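Local atomic coordinates of amidohydrolase (Xanthomonas campestris pv. campestris, PDB entry 4DZH), a protein that probably catalyses the zinc-dependent hydrolytic deamination of adenosine-type nucleosides such as 5'-methylthioadenosine, as a TIM-barrel amidohydrolase. Residues A[73-78]-A[355-360]; A[133-138]-A[364-369]; A[139-144]-A[168-173]; A[159-164]-A[179-184]; A[226-231]-A[263-268]. All blocks are in the same frame, centred on the assembly; numbering follows the deposited sequence.

Interaction 1 of 5, residues A[73-78]-A[355-360]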
# COMPACT_ATOMS: atom_id res chain seq x y z
N PRO A 73 14.45 8.72 11.40
CA PRO A 73 14.48 10.02 10.69
C PRO A 73 13.20 10.19 9.89
O PRO A 73 12.61 9.18 9.48
CB PRO A 73 15.65 9.87 9.72
CG PRO A 73 16.52 8.74 10.27
CD PRO A 73 15.47 7.79 10.87
N GLY A 74 12.80 11.45 9.69
CA GLY A 74 11.67 11.70 8.81
C GLY A 74 11.90 11.10 7.44
O GLY A 74 13.02 11.02 6.92
N LEU A 75 10.84 10.62 6.84
CA LEU A 75 10.91 10.17 5.47
C LEU A 75 11.08 11.34 4.52
O LEU A 75 10.54 12.44 4.71
CB LEU A 75 9.66 9.40 5.12
CG LEU A 75 9.40 8.18 6.04
CD1 LEU A 75 8.10 7.47 5.66
CD2 LEU A 75 10.61 7.19 6.14
N VAL A 76 11.85 11.10 3.47
CA VAL A 76 12.16 12.11 2.48
C VAL A 76 11.51 11.72 1.17
O VAL A 76 11.86 10.68 0.55
CB VAL A 76 13.70 12.24 2.33
CG1 VAL A 76 14.04 13.22 1.19
CG2 VAL A 76 14.34 12.70 3.65
N ASN A 77 10.46 12.46 0.80
CA ASN A 77 9.72 12.17 -0.40
C ASN A 77 10.42 12.90 -1.53
O ASN A 77 10.28 14.11 -1.69
CB ASN A 77 8.26 12.66 -0.24
CG ASN A 77 7.36 12.27 -1.43
OD1 ASN A 77 7.83 12.05 -2.58
ND2 ASN A 77 6.04 12.22 -1.18
N ALA A 78 11.19 12.16 -2.31
CA ALA A 78 12.16 12.78 -3.22
C ALA A 78 11.59 13.14 -4.59
O ALA A 78 12.38 13.47 -5.51
CB ALA A 78 13.40 11.83 -3.35
N ALA A 355 16.91 4.08 1.58
CA ALA A 355 16.53 4.88 0.42
C ALA A 355 15.51 5.96 0.80
O ALA A 355 15.62 7.12 0.36
CB ALA A 355 16.02 4.00 -0.69
N ALA A 356 14.52 5.58 1.61
CA ALA A 356 13.47 6.50 2.04
C ALA A 356 13.93 7.65 2.94
O ALA A 356 13.19 8.63 3.15
CB ALA A 356 12.36 5.72 2.76
N THR A 357 15.16 7.56 3.49
CA THR A 357 15.62 8.57 4.43
C THR A 357 16.93 9.15 3.92
O THR A 357 16.92 10.17 3.24
CB THR A 357 15.80 7.99 5.86
OG1 THR A 357 16.58 6.77 5.79
CG2 THR A 357 14.40 7.73 6.47
N LEU A 358 18.02 8.45 4.21
CA LEU A 358 19.36 8.89 3.82
C LEU A 358 19.53 8.95 2.30
O LEU A 358 20.21 9.88 1.80
CB LEU A 358 20.42 7.96 4.42
CG LEU A 358 21.85 8.48 4.25
CD1 LEU A 358 22.04 9.84 4.92
CD2 LEU A 358 22.78 7.42 4.78
N GLY A 359 18.95 8.01 1.53
CA GLY A 359 19.04 8.08 0.07
C GLY A 359 18.39 9.36 -0.47
O GLY A 359 18.92 10.09 -1.33
N GLY A 360 17.21 9.67 0.03
CA GLY A 360 16.56 10.91 -0.33
C GLY A 360 17.35 12.13 0.13
O GLY A 360 17.48 13.08 -0.62
O HOH W 1 13.86 9.11 -0.62
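Val76 carries most of the strand's side of this contact, pressing both branches of its side chain onto the helical turn 355-360, while its backbone N bonds to Ala356 O. That bond is short (Val76 N to Ala356 O, 2.8 Å) and nearly straight, 171° at the hydrogen, with the donor almost in line with the carbonyl. The helix widens here to a pi-type turn: Gly360 N bonds weakly to Ala355 O, five residues back, and not to Ala356 O, which leaves the latter for Val76 N. The two branches of Val76 divide the work: CG1, trans to the backbone N (chi1 175°), lies 3.6 Å from Gly360 C, and CG2 lies 3.6 Å from Thr357 O. Gly360 has no side chain, and CG1 lies directly against its backbone. Thr357 CG2 belongs to the close part too, 3.6 Å from Gly74 O and 3.8 Å from Leu75 CD2. The ends are looser: Pro73 CB is 4.1 Å from Thr357 CG2, and Ala78 CB only just meets Gly360 CA at 4.5 Å. A water is hydrogen-bonded to Val76 O and Ala355 O, linking strand and helix; neither side opens to solvent. The Thr357 hydroxyl is turned back into its own helix, bonding to Leu353 O. Strand 75-78 and helical turn 355-360 cross at 69°. Strand 69-80 is paired along one edge with strand 133-139, while helix 326-341 packs against Leu75 and strand 310-313 touches Ala78 and Ala355.

Interaction 2 of 5, residues A[133-138]-A[364-369]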
# COMPACT_ATOMS: atom_id res chain seq x y z
N THR A 133 6.34 12.04 6.72
CA THR A 133 7.27 12.64 5.74
C THR A 133 7.61 14.04 6.21
O THR A 133 6.70 14.85 6.56
CB THR A 133 6.62 12.71 4.35
OG1 THR A 133 6.46 11.38 3.84
CG2 THR A 133 7.51 13.51 3.34
N THR A 134 8.91 14.37 6.20
CA THR A 134 9.39 15.64 6.77
C THR A 134 10.17 16.54 5.78
O THR A 134 10.55 17.69 6.11
CB THR A 134 10.34 15.40 7.98
OG1 THR A 134 11.37 14.47 7.60
CG2 THR A 134 9.56 14.81 9.14
N CYS A 135 10.36 16.02 4.57
CA CYS A 135 11.13 16.74 3.55
C CYS A 135 10.62 16.33 2.16
O CYS A 135 10.28 15.16 1.96
CB CYS A 135 12.60 16.33 3.69
SG CYS A 135 13.78 17.29 2.68
N VAL A 136 10.62 17.29 1.22
CA VAL A 136 10.22 16.99 -0.15
C VAL A 136 11.20 17.55 -1.12
O VAL A 136 11.98 18.48 -0.78
CB VAL A 136 8.85 17.62 -0.53
CG1 VAL A 136 7.78 16.90 0.18
CG2 VAL A 136 8.80 19.13 -0.22
N ASN A 137 11.17 16.96 -2.32
CA ASN A 137 11.86 17.48 -3.49
C ASN A 137 10.74 17.91 -4.42
O ASN A 137 10.21 17.09 -5.20
CB ASN A 137 12.65 16.37 -4.15
CG ASN A 137 13.53 16.86 -5.28
OD1 ASN A 137 13.87 18.05 -5.37
ND2 ASN A 137 13.97 15.93 -6.09
N GLU A 138 10.38 19.20 -4.32
CA GLU A 138 9.19 19.75 -4.96
C GLU A 138 9.46 20.18 -6.41
O GLU A 138 10.52 20.72 -6.74
CB GLU A 138 8.75 21.00 -4.18
CG GLU A 138 7.38 21.54 -4.62
CD GLU A 138 6.25 20.51 -4.49
OE1 GLU A 138 6.09 19.78 -3.45
OE2 GLU A 138 5.45 20.48 -5.43
N LEU A 364 18.93 15.10 -2.50
CA LEU A 364 18.52 16.50 -2.46
C LEU A 364 19.68 17.39 -2.02
O LEU A 364 19.54 18.60 -1.98
CB LEU A 364 17.33 16.70 -1.51
CG LEU A 364 15.92 16.39 -2.04
CD1 LEU A 364 15.83 15.00 -2.67
CD2 LEU A 364 14.91 16.49 -0.89
N GLY A 365 20.83 16.79 -1.72
CA GLY A 365 21.98 17.55 -1.23
C GLY A 365 21.92 17.90 0.25
O GLY A 365 22.65 18.80 0.74
N PHE A 366 21.07 17.18 0.98
CA PHE A 366 20.86 17.40 2.41
C PHE A 366 21.48 16.27 3.25
O PHE A 366 21.22 16.16 4.48
CB PHE A 366 19.35 17.44 2.71
CG PHE A 366 18.59 18.59 2.08
CD1 PHE A 366 19.21 19.74 1.64
CD2 PHE A 366 17.19 18.48 1.95
CE1 PHE A 366 18.46 20.78 1.09
CE2 PHE A 366 16.45 19.52 1.41
CZ PHE A 366 17.08 20.67 0.96
N GLY A 367 22.29 15.43 2.61
CA GLY A 367 22.86 14.25 3.26
C GLY A 367 23.64 14.55 4.53
O GLY A 367 23.72 13.71 5.44
N ASP A 368 24.25 15.74 4.60
CA ASP A 368 25.01 16.07 5.79
C ASP A 368 24.15 16.59 6.92
O ASP A 368 24.61 16.68 8.07
CB ASP A 368 26.11 17.09 5.44
CG ASP A 368 27.18 16.50 4.54
OD1 ASP A 368 27.36 15.26 4.55
OD2 ASP A 368 27.87 17.29 3.86
N ARG A 369 22.89 16.91 6.62
CA ARG A 369 22.04 17.55 7.62
C ARG A 369 20.85 16.69 8.09
O ARG A 369 20.37 16.85 9.22
CB ARG A 369 21.57 18.93 7.13
CG ARG A 369 22.72 19.97 6.99
CD ARG A 369 22.23 21.37 6.59
NE ARG A 369 21.61 22.11 7.69
CZ ARG A 369 20.38 22.62 7.64
NH1 ARG A 369 19.64 22.45 6.55
NH2 ARG A 369 19.89 23.29 8.68
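Cys135 and Leu364 face each other between an extended strand, 133-138, and an irregular turn, 364-369, whose backbones stay apart (Asn137 CA to Leu364 CA, 6.8 Å) and share no hydrogen bond. The turn begins with a Schellman motif, in which Gly365 takes a positive phi of 80° as the chain leaves its helix, and a backbone bond from Arg369 N to Phe366 O closes the next turn. Leu364 reaches across with a forked tip. Its CD2 sits 3.5 Å from Val136 O and 3.8 Å from Cys135 SG, whereas CD1 leans on Asn137, 3.8 Å from Asn137 CB, and also meets the carbon of the amide. Cys135 SG, trans to the backbone N (chi1 -171°), is carried out from the strand to the rim of the Phe366 ring. It lies 3.7 Å from both Phe366 CD2 and CE2, nearly in the ring plane, with the sulfur 83° off the ring normal: an edge-on sulfur-aromatic contact, not one over the face. One face of the same ring is met by Leu364 O from within the turn. The polar end of Asn137 is engaged elsewhere, its ND2 bonding to Ala78 O of the neighbouring strand, so that Leu364 packs on an amide already fixed. The contact is wholly buried, has no hydrogen bond across it and is mostly van der Waals in kind. It joins the loop just past helix 349-363 to strand 133-139, which runs between strands 69-80 and 156-163 of the barrel sheet; Leu158 of the latter also touches Leu364, and Val76 of the former touches Cys135.

Interaction 3 of 5, residues A[139-144]-A[168-173]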
# COMPACT_ATOMS: atom_id res chain seq x y z
N ASN A 139 8.46 19.96 -7.27
CA ASN A 139 8.65 20.28 -8.68
C ASN A 139 7.33 20.86 -9.21
O ASN A 139 6.45 20.11 -9.65
CB ASN A 139 9.03 18.96 -9.38
CG ASN A 139 9.39 19.11 -10.83
OD1 ASN A 139 9.00 20.05 -11.49
ND2 ASN A 139 10.13 18.12 -11.36
N TYR A 140 7.15 22.18 -9.11
CA TYR A 140 5.89 22.78 -9.57
C TYR A 140 6.04 24.27 -9.91
O TYR A 140 7.04 24.94 -9.53
CB TYR A 140 4.74 22.61 -8.57
CG TYR A 140 3.37 22.45 -9.26
CD1 TYR A 140 3.05 21.28 -9.98
CD2 TYR A 140 2.41 23.48 -9.22
CE1 TYR A 140 1.84 21.14 -10.59
CE2 TYR A 140 1.20 23.35 -9.85
CZ TYR A 140 0.91 22.18 -10.53
OH TYR A 140 -0.31 22.02 -11.15
N PHE A 141 5.04 24.77 -10.67
CA PHE A 141 4.93 26.18 -11.00
C PHE A 141 4.73 26.95 -9.72
O PHE A 141 4.28 26.41 -8.72
CB PHE A 141 3.75 26.38 -11.96
CG PHE A 141 3.87 25.59 -13.24
CD1 PHE A 141 4.69 26.04 -14.27
CD2 PHE A 141 3.17 24.41 -13.40
CE1 PHE A 141 4.82 25.32 -15.45
CE2 PHE A 141 3.28 23.68 -14.58
CZ PHE A 141 4.12 24.15 -15.60
N PHE A 142 5.06 28.25 -9.76
CA PHE A 142 4.89 29.08 -8.56
C PHE A 142 5.72 28.57 -7.38
O PHE A 142 5.25 28.57 -6.24
CB PHE A 142 3.42 29.34 -8.21
CG PHE A 142 2.69 30.12 -9.27
CD1 PHE A 142 2.13 29.45 -10.38
CD2 PHE A 142 2.62 31.50 -9.22
CE1 PHE A 142 1.50 30.16 -11.37
CE2 PHE A 142 1.99 32.21 -10.21
CZ PHE A 142 1.42 31.55 -11.29
N ALA A 143 6.96 28.20 -7.70
CA ALA A 143 7.92 27.76 -6.69
C ALA A 143 8.14 28.82 -5.63
O ALA A 143 8.42 28.46 -4.48
CB ALA A 143 9.26 27.39 -7.36
N ASP A 144 7.97 30.11 -5.98
CA ASP A 144 8.14 31.18 -5.00
C ASP A 144 7.12 31.04 -3.87
O ASP A 144 7.45 31.12 -2.67
CB ASP A 144 8.07 32.57 -5.65
CG ASP A 144 6.77 32.84 -6.41
OD1 ASP A 144 6.04 31.89 -6.80
OD2 ASP A 144 6.46 34.04 -6.64
N THR A 168 3.29 29.43 -19.74
CA THR A 168 2.29 29.09 -18.73
C THR A 168 2.06 30.35 -17.92
O THR A 168 2.72 31.38 -18.15
CB THR A 168 2.80 28.01 -17.77
OG1 THR A 168 4.00 28.48 -17.13
CG2 THR A 168 3.09 26.71 -18.50
N ALA A 169 1.17 30.27 -16.94
CA ALA A 169 0.88 31.39 -16.07
C ALA A 169 2.13 31.80 -15.28
O ALA A 169 2.31 32.97 -14.91
CB ALA A 169 -0.24 31.02 -15.12
N TRP A 170 2.98 30.82 -15.00
CA TRP A 170 4.23 31.07 -14.30
C TRP A 170 5.23 31.96 -15.07
O TRP A 170 5.85 32.88 -14.52
CB TRP A 170 4.86 29.73 -13.92
CG TRP A 170 6.18 29.80 -13.21
CD1 TRP A 170 7.34 29.20 -13.61
CD2 TRP A 170 6.48 30.47 -11.97
NE1 TRP A 170 8.34 29.46 -12.71
CE2 TRP A 170 7.85 30.24 -11.70
CE3 TRP A 170 5.75 31.28 -11.09
CZ2 TRP A 170 8.49 30.75 -10.57
CZ3 TRP A 170 6.39 31.78 -9.96
CH2 TRP A 170 7.75 31.51 -9.71
N ALA A 171 5.39 31.68 -16.35
CA ALA A 171 6.37 32.38 -17.16
C ALA A 171 6.03 32.16 -18.64
O ALA A 171 5.65 31.06 -19.06
CB ALA A 171 7.75 31.85 -16.89
N SER A 172 6.15 33.22 -19.43
CA SER A 172 5.75 33.09 -20.83
C SER A 172 6.93 32.98 -21.82
O SER A 172 6.73 32.76 -23.02
CB SER A 172 4.77 34.21 -21.20
OG SER A 172 5.41 35.47 -21.16
N SER A 173 8.15 33.13 -21.31
CA SER A 173 9.33 33.09 -22.16
C SER A 173 10.49 32.42 -21.45
O SER A 173 10.46 32.31 -20.21
CB SER A 173 9.77 34.49 -22.59
OG SER A 173 10.28 35.24 -21.48
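Trp170 lays its indole against the turn 141-144, and the backbone of Phe142 rests on one indole face. Phe142 N is 3.4 Å from Trp170 CE3, and Phe142 CA stands over the six-membered ring in a CH-pi contact, 3.7 Å from its centroid. Because the first torsion of Trp170 is extended (chi1 179°), the indole leaves its loop and projects over this turn. Phe142 adopts left-handed helical backbone angles at the N-cap position and has chi1 near -63°, which swings its ring back alongside the indole. The two planes form an oblique pair, inclined at 58°, with Trp170 CE3 over one face of the phenyl ring. Beyond them, the CZ end of Phe142 touches Ala169. Phe141 has nearly the same first torsion, and its ring lies against Trp170 CB and Thr168: its CD1 meets Trp170 CB at 3.7 Å, and its CE1 meets Thr168, whose OG1 bonds to Tyr177 OH. At the far rim of the indole Asp144 OD1 approaches Trp170 CZ3 at 3.2 Å, obliquely to the ring. Arg180 adds a cation-pi contact to Trp170. The loop after strand 156-163 is thereby folded onto the start of helix 143-152, with helix 174-188 contributing Arg180 and Leu184, and Pro114 and Val117 of helix 114-130 packing on Phe142.

Interaction 4 of 5, residues A[159-164]-A[179-184]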
# COMPACT_ATOMS: atom_id res chain seq x y z
N VAL A 159 13.26 23.02 -3.40
CA VAL A 159 12.16 23.55 -4.22
C VAL A 159 12.68 23.82 -5.61
O VAL A 159 13.67 24.54 -5.79
CB VAL A 159 11.59 24.85 -3.61
CG1 VAL A 159 10.53 25.45 -4.54
CG2 VAL A 159 10.98 24.57 -2.25
N GLY A 160 12.03 23.21 -6.59
CA GLY A 160 12.51 23.37 -7.95
C GLY A 160 11.89 24.52 -8.73
O GLY A 160 10.67 24.74 -8.66
N ALA A 161 12.72 25.19 -9.52
CA ALA A 161 12.27 26.24 -10.42
C ALA A 161 12.07 25.58 -11.78
O ALA A 161 13.02 25.12 -12.42
CB ALA A 161 13.36 27.36 -10.51
N VAL A 162 10.81 25.46 -12.19
CA VAL A 162 10.49 24.82 -13.47
C VAL A 162 11.11 25.55 -14.67
O VAL A 162 11.01 26.79 -14.78
CB VAL A 162 8.94 24.74 -13.69
CG1 VAL A 162 8.61 24.17 -15.07
CG2 VAL A 162 8.25 23.93 -12.61
N ILE A 163 11.73 24.77 -15.57
CA ILE A 163 12.17 25.31 -16.85
C ILE A 163 11.48 24.47 -17.94
O ILE A 163 11.57 23.24 -17.93
CB ILE A 163 13.69 25.16 -17.03
CG1 ILE A 163 14.45 25.87 -15.91
CG2 ILE A 163 14.12 25.61 -18.44
CD1 ILE A 163 14.24 27.43 -15.90
N ILE A 164 10.80 25.12 -18.89
CA ILE A 164 10.09 24.38 -19.95
C ILE A 164 9.98 25.32 -21.16
O ILE A 164 10.03 26.55 -21.01
CB ILE A 164 8.71 23.86 -19.40
CG1 ILE A 164 8.07 22.84 -20.36
CG2 ILE A 164 7.74 24.99 -19.07
CD1 ILE A 164 6.86 22.18 -19.77
N ALA A 179 14.54 33.97 -15.10
CA ALA A 179 14.54 35.13 -14.18
C ALA A 179 13.89 34.69 -12.87
O ALA A 179 14.45 34.91 -11.79
CB ALA A 179 13.79 36.30 -14.78
N ARG A 180 12.71 34.05 -12.97
CA ARG A 180 12.11 33.43 -11.77
C ARG A 180 13.05 32.47 -11.02
O ARG A 180 13.08 32.49 -9.78
CB ARG A 180 10.80 32.69 -12.05
CG ARG A 180 9.77 33.42 -12.87
CD ARG A 180 8.99 34.41 -12.09
NE ARG A 180 7.59 34.30 -12.46
CZ ARG A 180 6.58 34.73 -11.70
NH1 ARG A 180 6.84 35.32 -10.53
NH2 ARG A 180 5.32 34.58 -12.12
N ALA A 181 13.73 31.57 -11.75
CA ALA A 181 14.65 30.65 -11.10
C ALA A 181 15.71 31.41 -10.32
O ALA A 181 15.98 31.12 -9.15
CB ALA A 181 15.29 29.70 -12.10
N GLY A 182 16.29 32.43 -10.96
CA GLY A 182 17.31 33.21 -10.30
C GLY A 182 16.78 33.93 -9.08
O GLY A 182 17.46 34.02 -8.05
N GLU A 183 15.55 34.44 -9.17
CA GLU A 183 14.95 35.12 -8.03
C GLU A 183 14.74 34.14 -6.87
O GLU A 183 14.96 34.48 -5.71
CB GLU A 183 13.63 35.79 -8.41
CG GLU A 183 13.78 37.01 -9.33
CD GLU A 183 12.45 37.49 -9.94
OE1 GLU A 183 11.38 37.26 -9.32
OE2 GLU A 183 12.49 38.10 -11.04
N LEU A 184 14.35 32.91 -7.20
CA LEU A 184 14.08 31.92 -6.18
C LEU A 184 15.37 31.59 -5.45
O LEU A 184 15.40 31.54 -4.22
CB LEU A 184 13.49 30.65 -6.81
CG LEU A 184 13.08 29.57 -5.80
CD1 LEU A 184 11.82 29.94 -5.01
CD2 LEU A 184 12.94 28.19 -6.50
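Ala181 and Leu184 of helix 179-184 meet Ala161 and Val159 of strand 159-163, the two axes running nearly antiparallel (166°) and 8.0 Å apart at their closest. In sequence order, Arg180 comes first and only starts toward the strand: its CB points that way, but the chain turns off, and its guanidinium bonds through NH2 to Trp170 O. Ala181 follows and makes the tightest touch, with Ala181 CB 3.4 Å from Ala161 CB, closer than usual van der Waals contact; the small alanine side chains allow the backbones to approach to 5.1 Å between Ala161 CA and Ala181 CA. One turn on, Leu184 extends away from its own backbone N (chi1 -176°) and places CD2 against the strand. That methyl lies 3.8 Å from Val159 O and 4.1 Å from both Ala161 CB and Val159 CG1, and the Val159 and Leu184 side chains cross at about a right angle. Phe198 and Thr196 of strand 194-200 cover the same helix face. This is the strand-to-helix leg of a right-handed beta-alpha-beta unit of the barrel. With no hydrogen bond across it, cohesion here rests on close-fitting methyl groups shielded from water.

Interaction 5 of 5, residues A[226-231]-A[263-268]. With ZN (zinc ion), chain E.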
# COMPACT_ATOMS: atom_id res chain seq x y z
N HIS A 226 16.78 18.79 -11.19
CA HIS A 226 15.72 17.79 -10.90
C HIS A 226 14.93 17.51 -12.18
O HIS A 226 14.18 18.38 -12.63
CB HIS A 226 14.79 18.45 -9.86
CG HIS A 226 13.65 17.60 -9.39
ND1 HIS A 226 12.76 18.05 -8.41
CD2 HIS A 226 13.20 16.38 -9.75
CE1 HIS A 226 11.85 17.12 -8.18
NE2 HIS A 226 12.09 16.09 -8.98
N LEU A 227 15.09 16.31 -12.76
CA LEU A 227 14.62 16.05 -14.13
C LEU A 227 13.89 14.72 -14.29
O LEU A 227 14.47 13.65 -14.04
CB LEU A 227 15.81 16.08 -15.07
CG LEU A 227 15.61 15.70 -16.54
CD1 LEU A 227 14.80 16.77 -17.20
CD2 LEU A 227 16.99 15.58 -17.25
N HIS A 228 12.64 14.76 -14.73
CA HIS A 228 12.00 13.52 -15.20
C HIS A 228 12.81 12.90 -16.33
O HIS A 228 12.95 13.55 -17.39
CB HIS A 228 10.58 13.76 -15.72
CG HIS A 228 9.63 14.34 -14.72
ND1 HIS A 228 9.13 15.62 -14.86
CD2 HIS A 228 8.98 13.80 -13.65
CE1 HIS A 228 8.26 15.86 -13.90
NE2 HIS A 228 8.14 14.77 -13.15
N THR A 229 13.29 11.68 -16.16
CA THR A 229 14.22 11.09 -17.15
C THR A 229 13.88 9.64 -17.48
O THR A 229 13.83 8.78 -16.59
CB THR A 229 15.66 11.13 -16.60
OG1 THR A 229 15.99 12.46 -16.16
CG2 THR A 229 16.71 10.70 -17.67
N HIS A 230 13.70 9.31 -18.77
CA HIS A 230 13.45 7.92 -19.17
C HIS A 230 12.23 7.30 -18.47
O HIS A 230 12.22 6.12 -18.05
CB HIS A 230 14.70 7.02 -18.99
CG HIS A 230 15.72 7.18 -20.08
ND1 HIS A 230 16.41 6.11 -20.59
CD2 HIS A 230 16.17 8.28 -20.73
CE1 HIS A 230 17.24 6.54 -21.54
NE2 HIS A 230 17.12 7.85 -21.63
N GLU A 231 11.18 8.10 -18.35
CA GLU A 231 9.98 7.67 -17.69
C GLU A 231 9.17 6.67 -18.53
O GLU A 231 8.49 5.79 -18.01
CB GLU A 231 9.13 8.90 -17.30
CG GLU A 231 7.85 8.47 -16.57
CD GLU A 231 7.00 9.63 -16.10
OE1 GLU A 231 7.24 10.76 -16.56
OE2 GLU A 231 6.11 9.39 -15.23
N ALA A 263 17.65 12.17 -11.23
CA ALA A 263 16.93 11.62 -12.37
C ALA A 263 15.71 10.86 -11.90
O ALA A 263 15.82 9.82 -11.24
CB ALA A 263 17.85 10.66 -13.15
N VAL A 264 14.54 11.36 -12.26
CA VAL A 264 13.30 10.78 -11.73
C VAL A 264 12.67 9.76 -12.68
O VAL A 264 12.64 9.96 -13.91
CB VAL A 264 12.31 11.91 -11.43
CG1 VAL A 264 11.04 11.34 -10.75
CG2 VAL A 264 13.00 12.94 -10.52
N HIS A 265 12.24 8.64 -12.12
CA HIS A 265 11.49 7.57 -12.81
C HIS A 265 12.40 6.50 -13.35
O HIS A 265 12.49 5.40 -12.82
CB HIS A 265 10.47 8.07 -13.84
CG HIS A 265 9.37 8.92 -13.24
ND1 HIS A 265 8.53 8.47 -12.23
CD2 HIS A 265 8.97 10.18 -13.53
CE1 HIS A 265 7.66 9.42 -11.93
NE2 HIS A 265 7.92 10.48 -12.68
N MET A 266 13.07 6.84 -14.44
CA MET A 266 14.14 5.99 -14.96
C MET A 266 13.67 4.54 -15.13
O MET A 266 14.36 3.61 -14.66
CB MET A 266 15.37 6.13 -14.03
CG MET A 266 16.01 7.53 -14.00
SD MET A 266 17.02 7.80 -15.49
CE MET A 266 18.65 7.40 -14.81
N THR A 267 12.51 4.33 -15.77
CA THR A 267 11.94 3.00 -16.01
C THR A 267 12.55 2.29 -17.21
O THR A 267 12.62 1.06 -17.25
CB THR A 267 10.41 3.01 -16.25
OG1 THR A 267 10.11 3.75 -17.42
CG2 THR A 267 9.64 3.62 -15.04
N GLN A 268 12.95 3.08 -18.19
CA GLN A 268 13.53 2.54 -19.42
C GLN A 268 15.06 2.67 -19.34
O GLN A 268 15.58 3.76 -19.64
CB GLN A 268 13.03 3.38 -20.59
CG GLN A 268 11.52 3.55 -20.73
CD GLN A 268 10.78 2.24 -20.85
OE1 GLN A 268 10.94 1.51 -21.83
NE2 GLN A 268 9.96 1.93 -19.86
ZN ZN E . 6.71 14.01 -11.71
O HOH W 2 6.19 12.57 -13.03
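His228 and His265 stand side by side at the ends of two parallel strands, and His228 can be followed outward. Its CB rises from the same sheet face as Val264; with CG trans to the carbonyl carbon (chi1 -59°), the ring swings toward the metal. CD2 then passes 3.6 Å from His265 NE2, rim to rim with nearly coplanar rings, ND1 bonds to His201 O, and NE2 binds the zinc ion at 2.2 Å. His228 CE1 stands beside the metal, 3.3 Å from zinc, as CD2 does on the other side of NE2. His265 NE2 meets the same metal indirectly, through a water 2.7 Å away that is itself a zinc ligand. The His265 ring is held between two neighbours: Val264 CG1 over one face and the Glu231 carboxylate stacked on the other, its CD 3.3 Å from His265 CD2 and its plane only 11° from the ring. No bond joins that pair. The backbones are linked by Val264 N to Leu227 O and Thr229 N to Val264 O, and Leu227 O also takes the Thr229 hydroxyl from its opposite face. Past the strands, His230 ND1 donates to Gln268 O at 2.7 Å, in the plane of its ring, and Thr267 OG1 bonds to Glu231 O at 2.7 Å, continuing the pairing into the loops. His79, His81 and Asp316 complete the zinc site. Metal-binding histidines at the C-terminal ends of parallel strands are the hallmark of the amidohydrolase TIM barrel; His265 beside the metal-bound water is consistent with the family's active-site arrangement.

How the interactions relate
Interactions 1 and 2, with centres 7 Å apart, share neighbouring strands: Leu75 O lies 2.9 Å from Thr134 N and Asn77 N 2.9 Å from Cys135 O. On the other side, interaction 1 uses helix 349-363 and interaction 2 the loop that follows it. The sheet continues from interaction 2 to interaction 4, Glu138 O standing 2.9 Å from Gly160 N. Interactions 3 and 4, centres 8 Å apart, meet where Ala143 CB lies 3.3 Å from Gly160 O. Interaction 5 contributes His228 to the zinc site; Asn137 of interaction 2 and Asn139 of 139-144 touch its His226. The side chain of Ala78 is about 11 Å from a bound zinc ion, and that of Phe141 likewise.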